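Local coordinates for protein tryptophanyl-tRNA synthetase (PDB 2YY5) that probably catalyses the ATP-dependent attachment of tryptophan to its cognate tRNA, as a homodimeric aminoacyl-tRNA synthetase of the first class, at residues 108-113 against 133-138; 151-154 against 160-163; 212-217 against 225-230. The protein carries 1 engineered substitution. All blocks are in the same frame, centred on the assembly; numbering follows the deposited sequence.

Contact 1 (108-113 against 133-138); sequences MTQFKA and LTYPAL. With SO4 (sulfate ion), chain I.
Phe111 and Leu133 make the main apolar contact between the start of helix 109-115 and helix 131-144. Phe111 holds its CG anti to the backbone N (chi1 173°), which carries the ring from CB toward the other helix. Beyond CG, the atoms down one side of the ring pass over Leu133: CD1 lies 3.9 Å from the CA of Leu133, CE1 is 4.0 Å from its CB, and CZ is 3.9 Å from its CG. The ring thus follows the leucine from its backbone out to its branch point. Leu133 CG lies over the face, 4.2 Å from the centroid of the Phe111 ring and 24° off the ring normal, a CH-pi contact displaced toward the rim.

A looser apolar pair lies farther along, where Met108, the N-cap residue of helix 109-115, brings CG to within 4.4 Å of Pro136 CG. On the pocket side Tyr135 reaches across: its chi1 of 77° sets the ring between its own backbone N and carbonyl carbon, and the hydroxyl ends beside the CB and CG methylenes of Gln110. Pro136 CD lies above one face of the tyrosine ring. A sulfate, probably from the crystallisation liquor, accepts a hydrogen bond from Tyr135 OH, although the place of its O1 is doubtful. No hydrogen bond joins the two segments directly.

Helix 131-144 is kinked here: Pro136 has no N-H to donate, and Ala137 N turns instead to Thr134 O, three residues back. Thr109 N is hydrogen-bonded to Gln159 OE1 of helix 158-175, which also packs on Pro136 through His160 and Leu163. Leu105 of helix 102-106 touches Leu133, and Leu102 of the second subunit packs on the same leucine, placing helix 131-144 at the dimer interface.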
ATOM      1  N   MET B 108       0.098  11.295 -14.480  1.00 39.09           N
ATOM      2  CA  MET B 108      -1.046  11.921 -13.811  1.00 35.64           C
ATOM      3  C   MET B 108      -0.752  13.408 -13.626  1.00 35.23           C
ATOM      4  O   MET B 108       0.295  13.787 -13.101  1.00 39.10           O
ATOM      5  CB  MET B 108      -1.311  11.266 -12.452  1.00 30.21           C
ATOM      6  CG  MET B 108      -1.796   9.821 -12.511  1.00 33.45           C
ATOM      7  SD  MET B 108      -3.515   9.625 -13.045  1.00 36.19           S
ATOM      8  CE  MET B 108      -3.288   9.158 -14.764  1.00 41.16           C
ATOM      9  N   THR B 109      -1.675  14.251 -14.068  1.00 35.27           N
ATOM     10  CA  THR B 109      -1.487  15.690 -13.963  1.00 36.50           C
ATOM     11  C   THR B 109      -1.358  16.139 -12.518  1.00 34.53           C
ATOM     12  O   THR B 109      -0.562  17.019 -12.203  1.00 38.11           O
ATOM     13  CB  THR B 109      -2.651  16.466 -14.635  1.00 35.41           C
ATOM     14  OG1 THR B 109      -3.882  16.171 -13.963  1.00 40.44           O
ATOM     15  CG2 THR B 109      -2.773  16.071 -16.101  1.00 32.43           C
ATOM     16  N   GLN B 110      -2.137  15.531 -11.636  1.00 33.62           N
ATOM     17  CA  GLN B 110      -2.092  15.896 -10.232  1.00 36.86           C
ATOM     18  C   GLN B 110      -0.722  15.592  -9.641  1.00 37.74           C
ATOM     19  O   GLN B 110      -0.250  16.297  -8.754  1.00 43.72           O
ATOM     20  CB  GLN B 110      -3.160  15.138  -9.457  1.00 41.97           C
ATOM     21  CG  GLN B 110      -3.875  15.976  -8.430  1.00 51.61           C
ATOM     22  CD  GLN B 110      -4.973  16.818  -9.040  1.00 56.89           C
ATOM     23  OE1 GLN B 110      -5.758  16.331  -9.854  1.00 56.81           O
ATOM     24  NE2 GLN B 110      -5.048  18.084  -8.638  1.00 56.97           N
ATOM     25  N   PHE B 111      -0.081  14.536 -10.128  1.00 39.85           N
ATOM     26  CA  PHE B 111       1.240  14.165  -9.631  1.00 39.74           C
ATOM     27  C   PHE B 111       2.293  15.156 -10.093  1.00 43.56           C
ATOM     28  O   PHE B 111       3.163  15.551  -9.323  1.00 45.46           O
ATOM     29  CB  PHE B 111       1.635  12.774 -10.115  1.00 33.53           C
ATOM     30  CG  PHE B 111       3.044  12.401  -9.770  1.00 30.20           C
ATOM     31  CD1 PHE B 111       3.454  12.330  -8.442  1.00 24.41           C
ATOM     32  CD2 PHE B 111       3.967  12.135 -10.768  1.00 29.53           C
ATOM     33  CE1 PHE B 111       4.763  12.002  -8.116  1.00 24.98           C
ATOM     34  CE2 PHE B 111       5.282  11.805 -10.449  1.00 31.96           C
ATOM     35  CZ  PHE B 111       5.681  11.738  -9.123  1.00 22.46           C
ATOM     36  N   LYS B 112       2.222  15.537 -11.364  1.00 46.41           N
ATOM     37  CA  LYS B 112       3.167  16.490 -11.926  1.00 43.74           C
ATOM     38  C   LYS B 112       3.095  17.818 -11.169  1.00 42.62           C
ATOM     39  O   LYS B 112       4.105  18.330 -10.690  1.00 45.56           O
ATOM     40  CB  LYS B 112       2.856  16.742 -13.406  1.00 44.73           C
ATOM     41  CG  LYS B 112       3.210  15.615 -14.376  1.00 42.68           C
ATOM     42  CD  LYS B 112       2.887  16.058 -15.805  1.00 47.13           C
ATOM     43  CE  LYS B 112       3.595  15.228 -16.866  1.00 48.37           C
ATOM     44  NZ  LYS B 112       3.020  13.871 -17.023  1.00 56.04           N
ATOM     45  N   ALA B 113       1.890  18.364 -11.059  1.00 35.61           N
ATOM     46  CA  ALA B 113       1.677  19.640 -10.390  1.00 36.75           C
ATOM     47  C   ALA B 113       1.895  19.571  -8.890  1.00 41.23           C
ATOM     48  O   ALA B 113       1.924  20.599  -8.210  1.00 41.49           O
ATOM     49  CB  ALA B 113       0.277  20.141 -10.676  1.00 31.59           C
ATOM     50  N   LEU B 133       2.909   9.564  -5.456  1.00 21.14           N
ATOM     51  CA  LEU B 133       2.887   8.884  -6.743  1.00 23.13           C
ATOM     52  C   LEU B 133       1.810   7.797  -6.776  1.00 26.35           C
ATOM     53  O   LEU B 133       1.119   7.610  -7.783  1.00 23.90           O
ATOM     54  CB  LEU B 133       4.242   8.221  -6.990  1.00 27.00           C
ATOM     55  CG  LEU B 133       4.783   8.033  -8.413  1.00 29.35           C
ATOM     56  CD1 LEU B 133       5.850   6.953  -8.364  1.00 19.92           C
ATOM     57  CD2 LEU B 133       3.696   7.640  -9.385  1.00 24.92           C
ATOM     58  N   THR B 134       1.668   7.097  -5.654  1.00 23.69           N
ATOM     59  CA  THR B 134       0.751   5.973  -5.558  1.00 27.61           C
ATOM     60  C   THR B 134      -0.691   6.176  -5.137  1.00 29.41           C
ATOM     61  O   THR B 134      -1.522   5.314  -5.423  1.00 23.34           O
ATOM     62  CB  THR B 134       1.323   4.886  -4.629  1.00 27.74           C
ATOM     63  OG1 THR B 134       1.410   5.401  -3.293  1.00 30.08           O
ATOM     64  CG2 THR B 134       2.709   4.452  -5.100  1.00 26.64           C
ATOM     65  N   TYR B 135      -1.013   7.284  -4.478  1.00 27.49           N
ATOM     66  CA  TYR B 135      -2.390   7.450  -4.026  1.00 26.90           C
ATOM     67  C   TYR B 135      -3.484   7.263  -5.091  1.00 26.16           C
ATOM     68  O   TYR B 135      -4.604   6.851  -4.769  1.00 20.03           O
ATOM     69  CB  TYR B 135      -2.579   8.782  -3.268  1.00 26.68           C
ATOM     70  CG  TYR B 135      -2.680  10.039  -4.098  1.00 23.68           C
ATOM     71  CD1 TYR B 135      -1.542  10.761  -4.456  1.00 24.68           C
ATOM     72  CD2 TYR B 135      -3.926  10.530  -4.490  1.00 22.95           C
ATOM     73  CE1 TYR B 135      -1.639  11.948  -5.189  1.00 22.22           C
ATOM     74  CE2 TYR B 135      -4.036  11.709  -5.218  1.00 24.96           C
ATOM     75  CZ  TYR B 135      -2.889  12.413  -5.564  1.00 23.86           C
ATOM     76  OH  TYR B 135      -3.003  13.574  -6.287  1.00 28.58           O
ATOM     77  N   PRO B 136      -3.187   7.558  -6.368  1.00 20.65           N
ATOM     78  CA  PRO B 136      -4.297   7.337  -7.299  1.00 21.51           C
ATOM     79  C   PRO B 136      -4.700   5.865  -7.465  1.00 21.47           C
ATOM     80  O   PRO B 136      -5.748   5.564  -8.028  1.00 20.70           O
ATOM     81  CB  PRO B 136      -3.817   7.996  -8.603  1.00 23.40           C
ATOM     82  CG  PRO B 136      -2.341   8.201  -8.414  1.00 25.47           C
ATOM     83  CD  PRO B 136      -2.182   8.463  -6.948  1.00 20.96           C
ATOM     84  N   ALA B 137      -3.874   4.953  -6.968  1.00 18.48           N
ATOM     85  CA  ALA B 137      -4.186   3.530  -7.039  1.00 20.91           C
ATOM     86  C   ALA B 137      -5.018   3.193  -5.799  1.00 21.06           C
ATOM     87  O   ALA B 137      -5.866   2.289  -5.821  1.00 19.72           O
ATOM     88  CB  ALA B 137      -2.901   2.697  -7.066  1.00 21.26           C
ATOM     89  N   LEU B 138      -4.760   3.924  -4.717  1.00  9.47           N
ATOM     90  CA  LEU B 138      -5.500   3.743  -3.474  1.00 13.70           C
ATOM     91  C   LEU B 138      -6.933   4.154  -3.791  1.00 15.39           C
ATOM     92  O   LEU B 138      -7.889   3.501  -3.379  1.00 14.71           O
ATOM     93  CB  LEU B 138      -4.969   4.670  -2.380  1.00  9.99           C
ATOM     94  CG  LEU B 138      -4.924   4.143  -0.941  1.00 17.27           C
ATOM     95  CD1 LEU B 138      -5.039   5.323   0.009  1.00 15.46           C
ATOM     96  CD2 LEU B 138      -6.034   3.126  -0.684  1.00  4.94           C
TER
HETATM   97  S   SO4 I1361      -6.212  14.847  -5.390  1.00 43.51           S
HETATM   98  O1  SO4 I1361      -5.388  14.601  -6.578  1.00 50.90           O
HETATM   99  O2  SO4 I1361      -7.573  14.342  -5.636  1.00 49.21           O
HETATM  100  O3  SO4 I1361      -5.628  14.134  -4.234  1.00 52.05           O
HETATM  101  O4  SO4 I1361      -6.243  16.296  -5.123  1.00 46.29           O

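Contact 2 (151-154 against 160-163). With WSA (5'-O-[(L-tryptophylamino)sulfonyl]adenosine), chain J.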
ATOM      1  N   VAL B 151     -19.590   7.769  -9.050  1.00 11.42           N
ATOM      2  CA  VAL B 151     -18.636   8.318  -8.113  1.00 12.96           C
ATOM      3  C   VAL B 151     -18.747   9.822  -8.262  1.00 13.81           C
ATOM      4  O   VAL B 151     -18.157  10.410  -9.167  1.00 17.93           O
ATOM      5  CB  VAL B 151     -17.194   7.859  -8.448  1.00 10.07           C
ATOM      6  CG1 VAL B 151     -16.202   8.484  -7.486  1.00  2.19           C
ATOM      7  CG2 VAL B 151     -17.104   6.351  -8.369  1.00  6.05           C
ATOM      8  N   PRO B 152     -19.543  10.464  -7.393  1.00 16.73           N
ATOM      9  CA  PRO B 152     -19.702  11.920  -7.480  1.00 14.38           C
ATOM     10  C   PRO B 152     -18.484  12.697  -6.991  1.00 20.76           C
ATOM     11  O   PRO B 152     -18.117  12.632  -5.806  1.00 16.95           O
ATOM     12  CB  PRO B 152     -20.965  12.178  -6.659  1.00  5.52           C
ATOM     13  CG  PRO B 152     -20.999  11.050  -5.689  1.00 19.58           C
ATOM     14  CD  PRO B 152     -20.557   9.868  -6.505  1.00 15.37           C
ATOM     15  N   VAL B 153     -17.865  13.433  -7.914  1.00 15.97           N
ATOM     16  CA  VAL B 153     -16.666  14.203  -7.604  1.00 20.13           C
ATOM     17  C   VAL B 153     -16.539  15.475  -8.426  1.00 20.13           C
ATOM     18  O   VAL B 153     -17.316  15.715  -9.349  1.00 14.90           O
ATOM     19  CB  VAL B 153     -15.403  13.373  -7.877  1.00 21.76           C
ATOM     20  CG1 VAL B 153     -15.220  12.319  -6.817  1.00 19.73           C
ATOM     21  CG2 VAL B 153     -15.527  12.719  -9.240  1.00 16.93           C
ATOM     22  N   GLY B 154     -15.532  16.274  -8.087  1.00 24.55           N
ATOM     23  CA  GLY B 154     -15.279  17.508  -8.804  1.00 20.40           C
ATOM     24  C   GLY B 154     -14.542  17.208 -10.096  1.00 24.86           C
ATOM     25  O   GLY B 154     -14.008  16.109 -10.282  1.00 26.13           O
ATOM     26  N   HIS B 160      -8.415  10.485 -12.368  1.00 18.15           N
ATOM     27  CA  HIS B 160      -8.452   9.411 -11.388  1.00 16.92           C
ATOM     28  C   HIS B 160      -9.543   8.405 -11.718  1.00 17.55           C
ATOM     29  O   HIS B 160      -9.324   7.195 -11.625  1.00 17.04           O
ATOM     30  CB  HIS B 160      -8.644   9.998  -9.994  1.00 19.63           C
ATOM     31  CG  HIS B 160      -7.456  10.769  -9.511  1.00 24.80           C
ATOM     32  ND1 HIS B 160      -7.558  11.814  -8.619  1.00 22.57           N
ATOM     33  CD2 HIS B 160      -6.137  10.636  -9.790  1.00 19.89           C
ATOM     34  CE1 HIS B 160      -6.351  12.293  -8.369  1.00 19.07           C
ATOM     35  NE2 HIS B 160      -5.470  11.595  -9.068  1.00 19.70           N
ATOM     36  N   LEU B 161     -10.715   8.895 -12.114  1.00 14.22           N
ATOM     37  CA  LEU B 161     -11.795   7.992 -12.475  1.00 17.42           C
ATOM     38  C   LEU B 161     -11.411   7.174 -13.709  1.00 17.06           C
ATOM     39  O   LEU B 161     -11.741   5.996 -13.814  1.00 25.72           O
ATOM     40  CB  LEU B 161     -13.091   8.769 -12.712  1.00 14.66           C
ATOM     41  CG  LEU B 161     -14.067   8.623 -11.537  1.00 23.59           C
ATOM     42  CD1 LEU B 161     -14.412   7.161 -11.364  1.00 13.07           C
ATOM     43  CD2 LEU B 161     -13.455   9.166 -10.243  1.00 18.18           C
ATOM     44  N   GLU B 162     -10.692   7.795 -14.633  1.00 21.43           N
ATOM     45  CA  GLU B 162     -10.247   7.104 -15.832  1.00 25.90           C
ATOM     46  C   GLU B 162      -9.228   6.016 -15.474  1.00 25.64           C
ATOM     47  O   GLU B 162      -9.339   4.889 -15.959  1.00 30.06           O
ATOM     48  CB  GLU B 162      -9.634   8.103 -16.818  1.00 28.48           C
ATOM     49  CG  GLU B 162     -10.565   9.262 -17.165  1.00 31.29           C
ATOM     50  CD  GLU B 162      -9.927  10.290 -18.098  1.00 40.13           C
ATOM     51  OE1 GLU B 162      -8.805  10.770 -17.807  1.00 37.62           O
ATOM     52  OE2 GLU B 162     -10.557  10.630 -19.120  1.00 37.48           O
ATOM     53  N   LEU B 163      -8.249   6.346 -14.623  1.00 20.36           N
ATOM     54  CA  LEU B 163      -7.220   5.379 -14.209  1.00 22.28           C
ATOM     55  C   LEU B 163      -7.912   4.201 -13.531  1.00 25.19           C
ATOM     56  O   LEU B 163      -7.538   3.039 -13.715  1.00 21.29           O
ATOM     57  CB  LEU B 163      -6.239   6.015 -13.212  1.00 23.97           C
ATOM     58  CG  LEU B 163      -4.793   5.496 -13.093  1.00 28.85           C
ATOM     59  CD1 LEU B 163      -4.314   5.658 -11.647  1.00 24.07           C
ATOM     60  CD2 LEU B 163      -4.702   4.040 -13.507  1.00 26.77           C
TER
HETATM   61  CD2 WSA J1351     -11.876  10.036  -3.357  1.00  8.48           C
HETATM   62  CE3 WSA J1351     -12.983  10.667  -3.913  1.00 13.39           C
HETATM   63  CZ3 WSA J1351     -13.951   9.908  -4.559  1.00  7.01           C
HETATM   64  CH2 WSA J1351     -13.809   8.525  -4.648  1.00  7.52           C
HETATM   65  CZ2 WSA J1351     -12.700   7.899  -4.092  1.00  8.15           C
HETATM   66  CE2 WSA J1351     -11.732   8.658  -3.446  1.00 10.33           C
HETATM   67  N11 WSA J1351     -10.605   8.333  -2.817  1.00  8.53           N
HETATM   68  CD1 WSA J1351     -10.034   9.433  -2.336  1.00  9.92           C
HETATM   69  CG  WSA J1351     -10.776  10.496  -2.641  1.00  7.70           C
HETATM   70  CB  WSA J1351     -10.477  11.943  -2.255  1.00 12.19           C
HETATM   71  CA  WSA J1351     -10.271  12.823  -3.491  1.00 17.01           C
HETATM   72  NH3 WSA J1351      -9.178  12.300  -4.320  1.00  5.23           N
HETATM   73  C   WSA J1351      -9.934  14.244  -3.032  1.00 18.47           C
HETATM   74  O   WSA J1351      -8.808  14.512  -2.628  1.00 36.46           O
HETATM   75  NS  WSA J1351     -10.907  15.147  -3.091  1.00 26.68           N
HETATM   76  S   WSA J1351     -10.575  16.400  -2.100  1.00 28.05           S
HETATM   77  O1S WSA J1351     -10.450  15.918  -0.685  1.00 10.99           O
HETATM   78  O2S WSA J1351      -9.281  17.045  -2.500  1.00 20.32           O
HETATM   79  O5' WSA J1351     -11.672  17.312  -2.232  1.00 17.98           O
HETATM   80  C5' WSA J1351     -12.999  16.812  -2.037  1.00  8.26           C
HETATM   81  C4' WSA J1351     -13.934  17.012  -3.235  1.00 17.17           C
HETATM   82  O4' WSA J1351     -13.994  18.408  -3.577  1.00 10.38           O
HETATM   83  C3' WSA J1351     -13.491  16.271  -4.499  1.00 19.43           C
HETATM   84  O3' WSA J1351     -14.638  15.752  -5.178  1.00 19.60           O
HETATM   85  C2' WSA J1351     -12.871  17.399  -5.322  1.00 23.26           C
HETATM   86  O2' WSA J1351     -12.946  17.077  -6.714  1.00 20.23           O
HETATM   87  C1' WSA J1351     -13.881  18.499  -5.005  1.00 10.25           C
HETATM   88  N9  WSA J1351     -13.326  19.823  -5.377  1.00 16.91           N
HETATM   89  C8  WSA J1351     -12.144  20.290  -4.984  1.00 12.79           C
HETATM   90  N7  WSA J1351     -11.975  21.528  -5.444  1.00 17.08           N
HETATM   91  C5  WSA J1351     -13.064  21.852  -6.138  1.00 11.42           C
HETATM   92  C4  WSA J1351     -13.920  20.759  -6.103  1.00 13.77           C
HETATM   93  N3  WSA J1351     -15.101  20.835  -6.740  1.00 14.55           N
HETATM   94  C2  WSA J1351     -15.448  21.933  -7.389  1.00 11.78           C
HETATM   95  N1  WSA J1351     -14.656  22.989  -7.438  1.00 19.08           N
HETATM   96  C6  WSA J1351     -13.462  22.985  -6.826  1.00 19.36           C
HETATM   97  N6  WSA J1351     -12.673  24.058  -6.864  1.00 22.81           N
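The first half of a beta-alpha-beta unit in the catalytic domain, strand 150-152 followed by helix 158-175, is packed together here through Val151, Val153 and Leu161, beside the bound analogue of tryptophanyl-adenylate. Leu161 supplies both methyls. Its CD2 lies 4.0 Å from Val151 CG1 and 4.2 Å from Val153 CG2, while CD1 sits against the other branch of Val151, 4.1 Å from CG2.

Each valine also faces the ligand. Val151 has CG1 anti to its backbone N (chi1 178°), a setting that lets this one methyl touch the leucine and also the indole, at 3.7 Å from CH2. Val153 divides the work between its branches: CG2 meets Leu161, and CG1 lies 3.5 Å from CZ3 of the indole. Past the valines the chain turns polar toward the ligand. Gly154 N donates to the ribose O3' over 3.1 Å with an N-H...O angle of 150°, and more weakly to O2', with the angle down to 126°. Phe184 of strand 183-185 touches both Val153 and Leu161.

The leucine is therefore a second-shell residue, backing the two valines that line the indole pocket. Apolar methyls suit the hydrocarbon rim of the tryptophan moiety, whereas the following backbone N-H reads the ribose hydroxyls, so one short segment serves both halves of the adenylate.

Contact 3 (212-217 against 225-230); sequences GVIYLD and KKIRQA
The ring of Tyr215 has the carbonyl oxygen of Val213 over one face, 4.1 Å above its plane and offset toward the rim, while Lys226 NZ approaches obliquely, 3.7 Å from CD2 of the ring. The tyrosine hydroxyl is hydrogen-bonded to Gln210. The two side chains cross at about a right angle, Lys226 extended beyond CG (chi2 -177°) so that it spans from helix 220-228 to the loop. Its ammonium donates to Val213 O over 2.9 Å, almost in line with the carbonyl bond (C=O...N angle 177°).

Ile214 runs antiparallel alongside the methylenes of Lys226. Its CD1 packs 3.9 Å from Lys226 CB and 4.0 Å from Lys226 CD, and reaches Ile227 CG1 at 4.2 Å.

The loop itself pairs by backbone hydrogen bonds with Leu19 and Gln17 of the predicted HIGH region. Burial of the lysine is paid for by several acceptors: besides Val213 O, its ammonium meets Gln210 O and forms a salt bridge with Asp218, whose carboxylate also accepts from Tyr215 N. That carboxylate would be expected to stabilise the positive charge, while the aliphatic part of the same side chain is covered by isoleucine.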
ATOM      1  N   GLY B 212      -8.225  34.103  -2.148  1.00 33.69           N
ATOM      2  CA  GLY B 212      -8.846  33.468  -3.295  1.00 31.79           C
ATOM      3  C   GLY B 212      -9.710  32.280  -2.912  1.00 33.83           C
ATOM      4  O   GLY B 212     -10.463  31.764  -3.740  1.00 33.36           O
ATOM      5  N   VAL B 213      -9.616  31.853  -1.656  1.00 30.71           N
ATOM      6  CA  VAL B 213     -10.387  30.709  -1.180  1.00 29.61           C
ATOM      7  C   VAL B 213     -11.355  31.058  -0.050  1.00 29.11           C
ATOM      8  O   VAL B 213     -10.974  31.690   0.934  1.00 26.74           O
ATOM      9  CB  VAL B 213      -9.446  29.582  -0.683  1.00 30.58           C
ATOM     10  CG1 VAL B 213     -10.257  28.438  -0.080  1.00 22.64           C
ATOM     11  CG2 VAL B 213      -8.583  29.082  -1.835  1.00 33.42           C
ATOM     12  N   ILE B 214     -12.611  30.648  -0.201  1.00 21.90           N
ATOM     13  CA  ILE B 214     -13.605  30.891   0.837  1.00 19.14           C
ATOM     14  C   ILE B 214     -13.641  29.617   1.678  1.00 18.41           C
ATOM     15  O   ILE B 214     -14.181  28.607   1.233  1.00 24.54           O
ATOM     16  CB  ILE B 214     -15.020  31.133   0.240  1.00 18.41           C
ATOM     17  CG1 ILE B 214     -14.998  32.335  -0.711  1.00 22.39           C
ATOM     18  CG2 ILE B 214     -16.028  31.343   1.363  1.00 15.58           C
ATOM     19  CD1 ILE B 214     -14.589  33.637  -0.056  1.00 19.55           C
ATOM     20  N   TYR B 215     -13.046  29.652   2.868  1.00 12.19           N
ATOM     21  CA  TYR B 215     -13.024  28.480   3.742  1.00 13.99           C
ATOM     22  C   TYR B 215     -14.366  28.325   4.435  1.00 18.35           C
ATOM     23  O   TYR B 215     -15.038  29.313   4.735  1.00 25.74           O
ATOM     24  CB  TYR B 215     -11.918  28.599   4.798  1.00 12.97           C
ATOM     25  CG  TYR B 215     -10.523  28.718   4.222  1.00 19.12           C
ATOM     26  CD1 TYR B 215      -9.980  27.697   3.438  1.00 22.87           C
ATOM     27  CD2 TYR B 215      -9.760  29.868   4.428  1.00 18.34           C
ATOM     28  CE1 TYR B 215      -8.711  27.821   2.869  1.00 17.62           C
ATOM     29  CE2 TYR B 215      -8.494  30.002   3.862  1.00 23.66           C
ATOM     30  CZ  TYR B 215      -7.978  28.978   3.085  1.00 20.40           C
ATOM     31  OH  TYR B 215      -6.737  29.126   2.516  1.00 20.12           O
ATOM     32  N   LEU B 216     -14.755  27.081   4.689  1.00 19.77           N
ATOM     33  CA  LEU B 216     -16.020  26.801   5.350  1.00 25.88           C
ATOM     34  C   LEU B 216     -16.060  27.338   6.784  1.00 26.45           C
ATOM     35  O   LEU B 216     -17.131  27.573   7.333  1.00 28.25           O
ATOM     36  CB  LEU B 216     -16.298  25.291   5.310  1.00 22.10           C
ATOM     37  CG  LEU B 216     -17.148  24.832   4.115  1.00 24.14           C
ATOM     38  CD1 LEU B 216     -16.756  25.584   2.858  1.00 14.71           C
ATOM     39  CD2 LEU B 216     -17.002  23.341   3.919  1.00 12.13           C
ATOM     40  N   ASP B 217     -14.889  27.547   7.381  1.00 28.29           N
ATOM     41  CA  ASP B 217     -14.818  28.075   8.737  1.00 27.87           C
ATOM     42  C   ASP B 217     -14.315  29.521   8.739  1.00 25.98           C
ATOM     43  O   ASP B 217     -13.671  29.973   9.687  1.00 25.88           O
ATOM     44  CB  ASP B 217     -13.905  27.212   9.612  1.00 25.28           C
ATOM     45  CG  ASP B 217     -12.461  27.222   9.149  1.00 31.07           C
ATOM     46  OD1 ASP B 217     -12.029  28.223   8.540  1.00 33.81           O
ATOM     47  OD2 ASP B 217     -11.750  26.229   9.412  1.00 42.32           O
ATOM     48  N   LYS B 225     -14.642  40.628   3.135  1.00 22.51           N
ATOM     49  CA  LYS B 225     -13.455  41.210   2.514  1.00 27.22           C
ATOM     50  C   LYS B 225     -12.998  40.454   1.259  1.00 29.16           C
ATOM     51  O   LYS B 225     -12.695  41.059   0.226  1.00 28.20           O
ATOM     52  CB  LYS B 225     -12.295  41.266   3.516  1.00 28.58           C
ATOM     53  CG  LYS B 225     -11.075  42.046   3.006  1.00 38.50           C
ATOM     54  CD  LYS B 225      -9.807  41.774   3.825  1.00 44.45           C
ATOM     55  CE  LYS B 225      -9.246  40.375   3.549  1.00 52.36           C
ATOM     56  NZ  LYS B 225      -7.969  40.095   4.282  1.00 52.91           N
ATOM     57  N   LYS B 226     -12.950  39.130   1.350  1.00 29.39           N
ATOM     58  CA  LYS B 226     -12.498  38.310   0.230  1.00 28.20           C
ATOM     59  C   LYS B 226     -13.314  38.484  -1.037  1.00 27.26           C
ATOM     60  O   LYS B 226     -12.760  38.562  -2.133  1.00 26.98           O
ATOM     61  CB  LYS B 226     -12.492  36.833   0.630  1.00 23.57           C
ATOM     62  CG  LYS B 226     -11.440  36.500   1.654  1.00 21.69           C
ATOM     63  CD  LYS B 226     -11.408  35.029   1.969  1.00 18.76           C
ATOM     64  CE  LYS B 226     -10.233  34.735   2.877  1.00 15.53           C
ATOM     65  NZ  LYS B 226     -10.119  33.297   3.179  1.00 11.67           N
ATOM     66  N   ILE B 227     -14.631  38.542  -0.882  1.00 26.50           N
ATOM     67  CA  ILE B 227     -15.518  38.683  -2.019  1.00 24.94           C
ATOM     68  C   ILE B 227     -15.455  40.089  -2.596  1.00 30.83           C
ATOM     69  O   ILE B 227     -15.432  40.262  -3.818  1.00 32.63           O
ATOM     70  CB  ILE B 227     -16.953  38.300  -1.613  1.00 20.46           C
ATOM     71  CG1 ILE B 227     -16.997  36.793  -1.325  1.00 20.70           C
ATOM     72  CG2 ILE B 227     -17.931  38.655  -2.712  1.00 19.29           C
ATOM     73  CD1 ILE B 227     -18.215  36.323  -0.576  1.00 24.18           C
ATOM     74  N   ARG B 228     -15.398  41.089  -1.723  1.00 27.92           N
ATOM     75  CA  ARG B 228     -15.321  42.474  -2.168  1.00 30.18           C
ATOM     76  C   ARG B 228     -14.097  42.691  -3.045  1.00 30.01           C
ATOM     77  O   ARG B 228     -14.096  43.556  -3.911  1.00 29.73           O
ATOM     78  CB  ARG B 228     -15.223  43.415  -0.974  1.00 36.12           C
ATOM     79  CG  ARG B 228     -15.176  44.881  -1.367  1.00 47.38           C
ATOM     80  CD  ARG B 228     -16.553  45.488  -1.262  1.00 56.39           C
ATOM     81  NE  ARG B 228     -17.029  45.392   0.115  1.00 67.97           N
ATOM     82  CZ  ARG B 228     -18.235  45.769   0.526  1.00 69.58           C
ATOM     83  NH1 ARG B 228     -18.569  45.640   1.803  1.00 71.10           N
ATOM     84  NH2 ARG B 228     -19.103  46.270  -0.338  1.00 71.15           N
ATOM     85  N   GLN B 229     -13.056  41.901  -2.803  1.00 31.66           N
ATOM     86  CA  GLN B 229     -11.802  42.001  -3.545  1.00 30.24           C
ATOM     87  C   GLN B 229     -11.696  41.018  -4.708  1.00 29.59           C
ATOM     88  O   GLN B 229     -10.663  40.961  -5.380  1.00 24.68           O
ATOM     89  CB  GLN B 229     -10.614  41.739  -2.618  1.00 32.24           C
ATOM     90  CG  GLN B 229     -10.574  42.534  -1.335  1.00 39.11           C
ATOM     91  CD  GLN B 229      -9.509  41.996  -0.398  1.00 48.41           C
ATOM     92  OE1 GLN B 229      -9.561  40.836   0.024  1.00 52.02           O
ATOM     93  NE2 GLN B 229      -8.528  42.829  -0.076  1.00 51.15           N
ATOM     94  N   ALA B 230     -12.739  40.224  -4.929  1.00 30.74           N
ATOM     95  CA  ALA B 230     -12.718  39.242  -6.013  1.00 31.74           C
ATOM     96  C   ALA B 230     -12.374  39.923  -7.328  1.00 28.76           C
ATOM     97  O   ALA B 230     -13.013  40.904  -7.711  1.00 27.42           O
ATOM     98  CB  ALA B 230     -14.077  38.543  -6.123  1.00 34.87           C
TER

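In the fold
Along the chain the three contacts follow one another in series, with no nesting or crossing. Contact 1 closes a mostly non-helical excursion, 19 residues between its two segments, that joins helix 109-115 to helix 131-144. The latter helix leads directly into strand 150-152, where contact 2 closes a five-residue connection that includes the start of helix 158-175. These two touch, Tyr135 packing on His160, so helix 131-144, at the dimer interface, is joined to the beta-alpha-beta unit behind the indole pocket. Contact 3 comes later, after the predicted KMSKS region, and folds a loop back on helix 220-228 across seven residues; its centre lies about 27 Å from that of contact 2, beyond the adenosine end of the ligand.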